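Local coordinates for protein Cbm77-rfpl (Ruminococcus flavefaciens, PDB 5FU5) that probably binds plant cell-wall polysaccharides such as pectin, as a non-catalytic carbohydrate-binding module of the cellulosome system, at residues A[6-11]-A[111-116]; A[48-53]-A[100-105]; A[61-66]-A[88-93]. All blocks are in the same frame, centred on the assembly; numbering follows the deposited sequence.

From the N terminus, residues 6-11 come first and find their partner, 111-116, almost at the other end of the chain. Contact 1 therefore closes a loop that spans nearly the whole module. Within that loop, 48-53 meets 100-105 in contact 2. Deeper still, 61-66 pairs with 88-93 in contact 3. The three closures are nested and none crosses another. Contacts 1 and 3 share one sheet, because strand 107-116 runs between strands 4-11 and 62-68, and Glu112 O reaches Thr65 N. Contact 2 joins the 48-53 loop to the end of strand 96-101 and the loop after it. It lies about 17 Å from contact 3, centre to centre, yet Ile100 still packs on Leu64 and Leu66.

Contact 1: A[6-11]-A[111-116]; sequences GNYVHD and MEYAAL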
loop_
_atom_site.group_PDB
_atom_site.type_symbol
_atom_site.label_atom_id
_atom_site.label_comp_id
_atom_site.label_asym_id
_atom_site.label_seq_id
_atom_site.Cartn_x
_atom_site.Cartn_y
_atom_site.Cartn_z
ATOM N N GLY A 6 -10.213 7.677 -10.605
ATOM C CA GLY A 6 -9.029 8.219 -9.972
ATOM C C GLY A 6 -8.122 7.120 -9.546
ATOM O O GLY A 6 -8.608 6.128 -8.965
ATOM N N ASN A 7 -6.814 7.283 -9.771
ATOM C CA ASN A 7 -5.798 6.341 -9.301
ATOM C C ASN A 7 -4.896 7.175 -8.393
ATOM O O ASN A 7 -4.183 8.091 -8.891
ATOM C CB ASN A 7 -5.019 5.785 -10.462
ATOM C CG ASN A 7 -5.865 4.973 -11.364
ATOM O OD1 ASN A 7 -6.199 3.828 -11.030
ATOM N ND2 ASN A 7 -6.331 5.569 -12.469
ATOM N N TYR A 8 -4.913 6.880 -7.093
ATOM C CA TYR A 8 -4.160 7.614 -6.078
ATOM C C TYR A 8 -2.973 6.752 -5.711
ATOM O O TYR A 8 -3.127 5.680 -5.112
ATOM C CB TYR A 8 -5.038 7.923 -4.870
ATOM C CG TYR A 8 -6.301 8.654 -5.259
ATOM C CD1 TYR A 8 -7.467 7.969 -5.672
ATOM C CD2 TYR A 8 -6.344 10.056 -5.260
ATOM C CE1 TYR A 8 -8.624 8.657 -6.025
ATOM C CE2 TYR A 8 -7.495 10.744 -5.612
ATOM C CZ TYR A 8 -8.643 10.046 -5.993
ATOM O OH TYR A 8 -9.805 10.684 -6.363
ATOM N N VAL A 9 -1.778 7.221 -6.079
ATOM C CA VAL A 9 -0.568 6.437 -6.088
ATOM C C VAL A 9 0.418 6.972 -5.065
ATOM O O VAL A 9 0.525 8.205 -4.900
ATOM C CB VAL A 9 0.053 6.489 -7.484
ATOM C CG1 VAL A 9 1.370 5.722 -7.542
ATOM C CG2 VAL A 9 -0.939 5.949 -8.511
ATOM N N HIS A 10 1.169 6.078 -4.425
ATOM C CA HIS A 10 2.273 6.480 -3.585
ATOM C C HIS A 10 3.458 5.577 -3.808
ATOM O O HIS A 10 3.380 4.368 -3.560
ATOM C CB HIS A 10 1.926 6.493 -2.109
ATOM C CG HIS A 10 3.012 7.098 -1.287
ATOM N ND1 HIS A 10 3.288 8.455 -1.312
ATOM C CD2 HIS A 10 3.968 6.531 -0.527
ATOM C CE1 HIS A 10 4.360 8.681 -0.580
ATOM N NE2 HIS A 10 4.799 7.540 -0.098
ATOM N N ASP A 11 4.581 6.198 -4.233
ATOM C CA ASP A 11 5.829 5.533 -4.486
ATOM C C ASP A 11 6.747 5.906 -3.326
ATOM O O ASP A 11 7.112 7.116 -3.138
ATOM C CB ASP A 11 6.358 6.026 -5.851
ATOM C CG ASP A 11 7.718 5.542 -6.210
ATOM O OD1 ASP A 11 8.493 5.112 -5.352
ATOM O OD2 ASP A 11 8.065 5.668 -7.437
ATOM N N MET A 111 1.977 1.716 -3.430
ATOM C CA MET A 111 0.563 1.488 -3.267
ATOM C C MET A 111 -0.272 2.355 -4.169
ATOM O O MET A 111 0.158 3.433 -4.618
ATOM C CB MET A 111 0.155 1.599 -1.803
ATOM C CG MET A 111 0.313 2.940 -1.167
ATOM S SD MET A 111 -0.140 2.972 0.589
ATOM C CE MET A 111 0.556 4.594 0.791
ATOM N N GLU A 112 -1.442 1.812 -4.529
ATOM C CA GLU A 112 -2.388 2.478 -5.395
ATOM C C GLU A 112 -3.799 2.212 -4.929
ATOM O O GLU A 112 -4.099 1.111 -4.509
ATOM C CB GLU A 112 -2.248 1.998 -6.847
ATOM C CG GLU A 112 -3.515 2.256 -7.629
ATOM C CD GLU A 112 -3.378 2.148 -9.104
ATOM O OE1 GLU A 112 -2.432 1.480 -9.594
ATOM O OE2 GLU A 112 -4.246 2.761 -9.746
ATOM N N TYR A 113 -4.647 3.228 -5.017
ATOM C CA TYR A 113 -6.072 3.066 -4.803
ATOM C C TYR A 113 -6.751 3.511 -6.084
ATOM O O TYR A 113 -6.628 4.674 -6.469
ATOM C CB TYR A 113 -6.611 3.859 -3.589
ATOM C CG TYR A 113 -8.051 3.543 -3.369
ATOM C CD1 TYR A 113 -8.420 2.260 -2.931
ATOM C CD2 TYR A 113 -9.065 4.421 -3.721
ATOM C CE1 TYR A 113 -9.748 1.908 -2.796
ATOM C CE2 TYR A 113 -10.415 4.060 -3.605
ATOM C CZ TYR A 113 -10.729 2.782 -3.093
ATOM O OH TYR A 113 -12.040 2.396 -2.968
ATOM N N ALA A 114 -7.458 2.583 -6.730
ATOM C CA ALA A 114 -8.206 2.826 -7.980
ATOM C C ALA A 114 -9.656 2.984 -7.614
ATOM O O ALA A 114 -10.303 2.005 -7.277
ATOM C CB ALA A 114 -8.010 1.684 -8.950
ATOM N N ALA A 115 -10.164 4.199 -7.709
ATOM C CA ALA A 115 -11.508 4.565 -7.315
ATOM C C ALA A 115 -12.410 4.551 -8.524
ATOM O O ALA A 115 -12.092 5.173 -9.543
ATOM C CB ALA A 115 -11.523 5.932 -6.672
ATOM N N LEU A 116 -13.554 3.886 -8.422
ATOM C CA LEU A 116 -14.524 3.816 -9.517
ATOM C C LEU A 116 -15.296 5.100 -9.709
ATOM O O LEU A 116 -15.529 5.847 -8.779
ATOM C CB LEU A 116 -15.548 2.695 -9.182
ATOM C CG LEU A 116 -15.004 1.264 -9.157
ATOM C CD1 LEU A 116 -16.051 0.264 -8.616
ATOM C CD2 LEU A 116 -14.552 0.826 -10.524
#
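Strands 6-11 and 111-116 form an antiparallel pair in which the first long strand of the module joins the last. Their axes run 169° apart and approach to 4.6 Å. Tyr8 and Tyr113 form a hydrogen-bonded pair near the middle. Tyr8 N bonds to Tyr113 O at 2.9 Å, with an N-H...O angle of 172°, and Tyr113 N returns a bond to Tyr8 O. His10 and Met111 exchange a similar pair of bonds. At the other end, Ala115 N bonds to Gly6 O at 2.8 Å. The return bond from Gly6 N to Ala115 O is weak at 3.3 Å. Between these pairs, CA-H groups of Asn7, Val9, Glu112 and Ala114 face carbonyl oxygens of the opposite strand.

One face carries Tyr8, His10, Met111, Tyr113 and Ala115. Tyr8 CG lies beside the backbone N and anti to the carbonyl carbon (chi1 -55°). This brings CD1 to 3.5 Å from Tyr113 O, which lies at the ring edge. Tyr8 CE1 meets Ala115 CB at 4.0 Å, also edge-on. Tyr8 CD1 comes to the edge of the Tyr113 ring, 4.4 Å from Tyr113 CD2. A CB on Gly6 would run into Tyr8 CE1, so the bare glycine suits the ring. In the Met111 conformer described, one of two, the methyl CE lies 3.7 Å from His10 CB.

Other parts of the chain complete this face. Phe21 stacks on Tyr8, and Phe56 meets Tyr113. His10 NE2 is hydrogen-bonded to Gly16 O, and Tyr113 OH to Ser60 O. A face rich in aromatic side chains, with His10, Met111, Tyr113 and Ala115 buried, and a more open reverse are consistent with the beta-sandwich fold usual for this kind of module.

Contact 2: A[48-53]-A[100-105]; sequences METATS and ITKADA
Ile100 opens the contact through its carbonyl: Ile100 O takes a CA-H...O contact from Ser53 CA at 3.2 Å. Its side chain belongs to the core, against Leu64 and Leu66. Thr101 follows, with CG2 4.1 Å from Ser53 CB. At Lys102 water W1 bridges the two segments. It accepts from Lys102 N at 2.9 Å and is hydrogen-bonded to Thr52 O at 2.6 Å and also to Thr50 O. The Lys102 side chain leaves with CG anti to the backbone N (chi1 180°) and stays extended, which lays its methylenes along the start of the 49-52 type I turn. CB rests 3.4 Å from Glu49 O, and CD lies 3.4 Å from Met48 O. At the tip, NZ gives a hydrogen bond to water W2 at 2.8 Å, and W2 is bonded in turn to Thr50 OG1. With an alanine here, the methylene cover over the Met48 and Glu49 carbonyls would probably be lost, and W2 would be left without its ammonium partner. No direct hydrogen bond crosses between 48-53 and 100-105, and between these two segments the polar link is made through W1 and W2.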
loop_
_atom_site.group_PDB
_atom_site.type_symbol
_atom_site.label_atom_id
_atom_site.label_comp_id
_atom_site.label_asym_id
_atom_site.label_seq_id
_atom_site.Cartn_x
_atom_site.Cartn_y
_atom_site.Cartn_z
ATOM N N MET A 48 6.970 -2.581 7.708
ATOM C CA MET A 48 5.694 -2.867 8.380
ATOM C C MET A 48 5.984 -3.237 9.819
ATOM O O MET A 48 6.330 -4.366 10.104
ATOM C CB MET A 48 4.886 -3.916 7.649
ATOM C CG MET A 48 4.620 -3.570 6.203
ATOM S SD MET A 48 3.322 -2.351 5.887
ATOM C CE MET A 48 3.606 -1.008 6.993
ATOM N N GLU A 49 5.889 -2.243 10.708
ATOM C CA GLU A 49 6.213 -2.427 12.119
ATOM C C GLU A 49 4.976 -2.285 12.988
ATOM O O GLU A 49 3.898 -1.866 12.536
ATOM C CB GLU A 49 7.280 -1.420 12.554
ATOM C CG GLU A 49 8.579 -1.458 11.726
ATOM C CD GLU A 49 9.505 -0.292 12.018
ATOM O OE1 GLU A 49 9.215 0.798 11.540
ATOM O OE2 GLU A 49 10.509 -0.445 12.712
ATOM N N THR A 50 5.151 -2.604 14.273
ATOM C CA THR A 50 4.006 -2.592 15.184
ATOM C C THR A 50 3.210 -1.297 15.173
ATOM O O THR A 50 1.991 -1.318 15.178
ATOM C CB THR A 50 4.463 -2.922 16.619
ATOM O OG1 THR A 50 5.336 -4.058 16.568
ATOM C CG2 THR A 50 3.297 -3.238 17.499
ATOM N N ALA A 51 3.918 -0.168 15.113
ATOM C CA ALA A 51 3.283 1.139 15.234
ATOM C C ALA A 51 2.939 1.766 13.885
ATOM O O ALA A 51 2.456 2.906 13.814
ATOM C CB ALA A 51 4.193 2.051 16.027
ATOM N N THR A 52 3.126 1.016 12.809
ATOM C CA THR A 52 2.948 1.584 11.455
ATOM C C THR A 52 1.489 1.652 11.070
ATOM O O THR A 52 0.695 0.700 11.309
ATOM C CB THR A 52 3.695 0.717 10.433
ATOM O OG1 THR A 52 5.042 0.580 10.850
ATOM C CG2 THR A 52 3.627 1.270 9.050
ATOM N N SER A 53 1.099 2.757 10.424
ATOM C CA SER A 53 -0.257 2.872 9.886
ATOM C C SER A 53 -0.311 3.768 8.686
ATOM O O SER A 53 0.494 4.725 8.549
ATOM C CB SER A 53 -1.263 3.355 10.915
ATOM O OG SER A 53 -1.011 4.699 11.268
ATOM N N ILE A 100 -4.418 0.808 6.977
ATOM C CA ILE A 100 -3.531 -0.318 6.744
ATOM C C ILE A 100 -2.564 -0.370 7.923
ATOM O O ILE A 100 -1.908 0.639 8.259
ATOM C CB ILE A 100 -2.747 -0.154 5.435
ATOM C CG1 ILE A 100 -3.690 0.159 4.244
ATOM C CG2 ILE A 100 -1.830 -1.358 5.195
ATOM C CD1 ILE A 100 -2.957 0.813 3.053
ATOM N N THR A 101 -2.440 -1.540 8.545
ATOM C CA THR A 101 -1.530 -1.749 9.663
ATOM C C THR A 101 -0.797 -3.114 9.469
ATOM O O THR A 101 -1.048 -3.857 8.489
ATOM C CB THR A 101 -2.324 -1.724 10.988
ATOM O OG1 THR A 101 -3.353 -2.720 10.916
ATOM C CG2 THR A 101 -2.925 -0.364 11.236
ATOM N N LYS A 102 0.093 -3.431 10.407
ATOM C CA LYS A 102 0.942 -4.600 10.307
ATOM C C LYS A 102 0.139 -5.888 10.562
ATOM O O LYS A 102 -0.695 -5.933 11.490
ATOM C CB LYS A 102 2.073 -4.516 11.310
ATOM C CG LYS A 102 3.027 -5.700 11.291
ATOM C CD LYS A 102 4.072 -5.615 12.372
ATOM C CE LYS A 102 5.033 -6.779 12.347
ATOM N NZ LYS A 102 5.823 -6.932 13.589
ATOM N N ALA A 103 0.411 -6.913 9.753
ATOM C CA ALA A 103 0.090 -8.302 10.076
ATOM C C ALA A 103 1.423 -8.962 10.472
ATOM O O ALA A 103 1.804 -8.893 11.644
ATOM C CB ALA A 103 -0.636 -9.003 8.931
ATOM N N ASP A 104 2.176 -9.525 9.521
ATOM C CA ASP A 104 3.479 -10.121 9.817
ATOM C C ASP A 104 4.564 -9.236 9.218
ATOM O O ASP A 104 4.275 -8.245 8.567
ATOM C CB ASP A 104 3.555 -11.570 9.336
ATOM C CG ASP A 104 2.510 -12.452 9.989
ATOM O OD1 ASP A 104 2.088 -12.223 11.158
ATOM O OD2 ASP A 104 2.077 -13.390 9.307
ATOM N N ALA A 105 5.810 -9.583 9.478
ATOM C CA ALA A 105 6.916 -8.785 9.043
ATOM C C ALA A 105 7.002 -8.835 7.519
ATOM O O ALA A 105 6.886 -9.904 6.877
ATOM C CB ALA A 105 8.202 -9.268 9.671
HETATM O O HOH W 1 0.709 -1.599 12.561
HETATM O O HOH W 2 4.144 -6.602 15.799
#

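Contact 3: A[61-66]-A[88-93]; sequences AGKLTL and IITVDL
Leu93 sets its CG beside its own backbone N (chi1 -61°), and from there CD1 reaches Leu64 CB at 3.9 Å. The strand register already puts both residues on one face. Leu64 CG is anti to its backbone N (chi1 176°), which places only the branch beyond CB. Farther along, Leu66 and Ile89 touch at their roots, CB to CB, at 4.1 Å. Phe56 packs on both Leu64 and Leu93, Ile100 lies against Leu64 and Leu66, and Val82 meets Ile89. This is the apolar side of the pair.

The reverse side is more polar. Lys63 CG passes 3.6 Å from Asp92 OD1, and the two side chains cross obliquely. The lysine chain then bends at chi3. Its NZ ends 6.1 Å from Asp92 OD1, so the opposite charges are near but not in contact. Thr65 and Thr90 run alongside each other, with Thr65 OG1 4.0 Å from Thr90 CG2. Thr65 CG2 also touches Ile88 CG2 at 3.8 Å, a methyl-to-methyl contact.

The axes of strands 62-66 and 88-93 make 155°, antiparallel, with a regular ladder of six hydrogen bonds. Gly62 pairs with Leu93, Leu64 with Val91 and Leu66 with Ile89, two bonds each. The bond from Leu64 N to Val91 O is 2.8 Å long. From Leu66 N to Ile89 O the distance is 2.9 Å. CA-H groups of Lys63, Thr65, Thr90 and Asp92 point at carbonyls between these rungs. On its other edge, strand 62-68 bonds to strand 107-116 through Lys63 with Ala114 and Thr65 with Glu112. Leu64, Leu66, Ile89, Val91 and Leu93 make the apolar face. On the reverse, Lys63, Thr90 and Asp92 are exposed while Thr65 is buried. This two-faced pattern is consistent with a beta-sandwich sheet.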
loop_
_atom_site.group_PDB
_atom_site.type_symbol
_atom_site.label_atom_id
_atom_site.label_comp_id
_atom_site.label_asym_id
_atom_site.label_seq_id
_atom_site.Cartn_x
_atom_site.Cartn_y
_atom_site.Cartn_z
ATOM N N ALA A 61 -15.984 3.459 -4.104
ATOM C CA ALA A 61 -15.540 2.070 -4.021
ATOM C C ALA A 61 -14.508 1.803 -5.122
ATOM O O ALA A 61 -14.445 2.495 -6.148
ATOM C CB ALA A 61 -16.708 1.129 -4.168
ATOM N N GLY A 62 -13.702 0.787 -4.919
ATOM C CA GLY A 62 -12.571 0.539 -5.775
ATOM C C GLY A 62 -11.636 -0.510 -5.242
ATOM O O GLY A 62 -12.048 -1.390 -4.497
ATOM N N LYS A 63 -10.365 -0.424 -5.619
ATOM C CA LYS A 63 -9.409 -1.467 -5.369
ATOM C C LYS A 63 -8.127 -0.880 -4.855
ATOM O O LYS A 63 -7.566 0.024 -5.480
ATOM C CB LYS A 63 -9.131 -2.288 -6.633
ATOM C CG LYS A 63 -8.151 -3.442 -6.415
ATOM C CD LYS A 63 -7.906 -4.308 -7.624
ATOM C CE LYS A 63 -7.151 -3.616 -8.705
ATOM N NZ LYS A 63 -6.900 -4.570 -9.826
ATOM N N LEU A 64 -7.647 -1.397 -3.748
ATOM C CA LEU A 64 -6.347 -1.097 -3.199
ATOM C C LEU A 64 -5.308 -2.139 -3.644
ATOM O O LEU A 64 -5.564 -3.340 -3.518
ATOM C CB LEU A 64 -6.422 -1.033 -1.668
ATOM C CG LEU A 64 -5.095 -0.804 -0.916
ATOM C CD1 LEU A 64 -4.577 0.632 -1.057
ATOM C CD2 LEU A 64 -5.273 -1.145 0.555
ATOM N N THR A 65 -4.149 -1.679 -4.149
ATOM C CA THR A 65 -3.023 -2.518 -4.462
ATOM C C THR A 65 -1.825 -2.118 -3.650
ATOM O O THR A 65 -1.487 -0.934 -3.537
ATOM C CB THR A 65 -2.668 -2.407 -5.977
ATOM O OG1 THR A 65 -3.767 -2.812 -6.779
ATOM C CG2 THR A 65 -1.457 -3.223 -6.368
ATOM N N LEU A 66 -1.183 -3.098 -3.026
ATOM C CA LEU A 66 -0.008 -2.931 -2.145
ATOM C C LEU A 66 1.090 -3.831 -2.645
ATOM O O LEU A 66 0.857 -5.016 -2.859
ATOM C CB LEU A 66 -0.310 -3.279 -0.684
ATOM C CG LEU A 66 -1.438 -2.522 -0.050
ATOM C CD1 LEU A 66 -1.694 -3.149 1.321
ATOM C CD2 LEU A 66 -1.141 -1.047 0.060
ATOM N N ILE A 88 2.098 -9.004 -4.223
ATOM C CA ILE A 88 1.056 -8.010 -4.441
ATOM C C ILE A 88 -0.205 -8.382 -3.623
ATOM O O ILE A 88 -0.766 -9.474 -3.802
ATOM C CB ILE A 88 0.709 -7.876 -5.945
ATOM C CG1 ILE A 88 1.944 -7.409 -6.745
ATOM C CG2 ILE A 88 -0.436 -6.923 -6.126
ATOM C CD1 ILE A 88 1.779 -7.457 -8.239
ATOM N N ILE A 89 -0.653 -7.458 -2.754
ATOM C CA ILE A 89 -1.946 -7.554 -2.116
ATOM C C ILE A 89 -2.937 -6.710 -2.872
ATOM O O ILE A 89 -2.642 -5.553 -3.207
ATOM C CB ILE A 89 -1.895 -7.088 -0.657
ATOM C CG1 ILE A 89 -1.019 -8.068 0.130
ATOM C CG2 ILE A 89 -3.289 -6.893 -0.089
ATOM C CD1 ILE A 89 -0.884 -7.784 1.611
ATOM N N THR A 90 -4.118 -7.261 -3.163
ATOM C CA THR A 90 -5.231 -6.493 -3.685
ATOM C C THR A 90 -6.407 -6.669 -2.762
ATOM O O THR A 90 -6.706 -7.779 -2.298
ATOM C CB THR A 90 -5.653 -6.855 -5.115
ATOM O OG1 THR A 90 -5.972 -8.232 -5.191
ATOM C CG2 THR A 90 -4.566 -6.620 -6.078
ATOM N N VAL A 91 -7.082 -5.584 -2.498
ATOM C CA VAL A 91 -8.249 -5.570 -1.624
ATOM C C VAL A 91 -9.286 -4.632 -2.217
ATOM O O VAL A 91 -8.978 -3.468 -2.472
ATOM C CB VAL A 91 -7.986 -5.072 -0.181
ATOM C CG1 VAL A 91 -9.222 -5.393 0.687
ATOM C CG2 VAL A 91 -6.719 -5.638 0.460
ATOM N N ASP A 92 -10.515 -5.105 -2.382
ATOM C CA ASP A 92 -11.598 -4.300 -2.831
ATOM C C ASP A 92 -12.225 -3.614 -1.639
ATOM O O ASP A 92 -12.476 -4.264 -0.625
ATOM C CB ASP A 92 -12.620 -5.138 -3.599
ATOM C CG ASP A 92 -12.074 -5.657 -4.938
ATOM O OD1 ASP A 92 -10.914 -5.445 -5.301
ATOM O OD2 ASP A 92 -12.783 -6.310 -5.648
ATOM N N LEU A 93 -12.491 -2.313 -1.769
ATOM C CA LEU A 93 -12.936 -1.449 -0.701
ATOM C C LEU A 93 -14.140 -0.590 -1.062
ATOM O O LEU A 93 -14.349 -0.252 -2.246
ATOM C CB LEU A 93 -11.788 -0.538 -0.208
ATOM C CG LEU A 93 -10.556 -1.215 0.357
ATOM C CD1 LEU A 93 -9.489 -0.174 0.650
ATOM C CD2 LEU A 93 -10.850 -2.033 1.604
#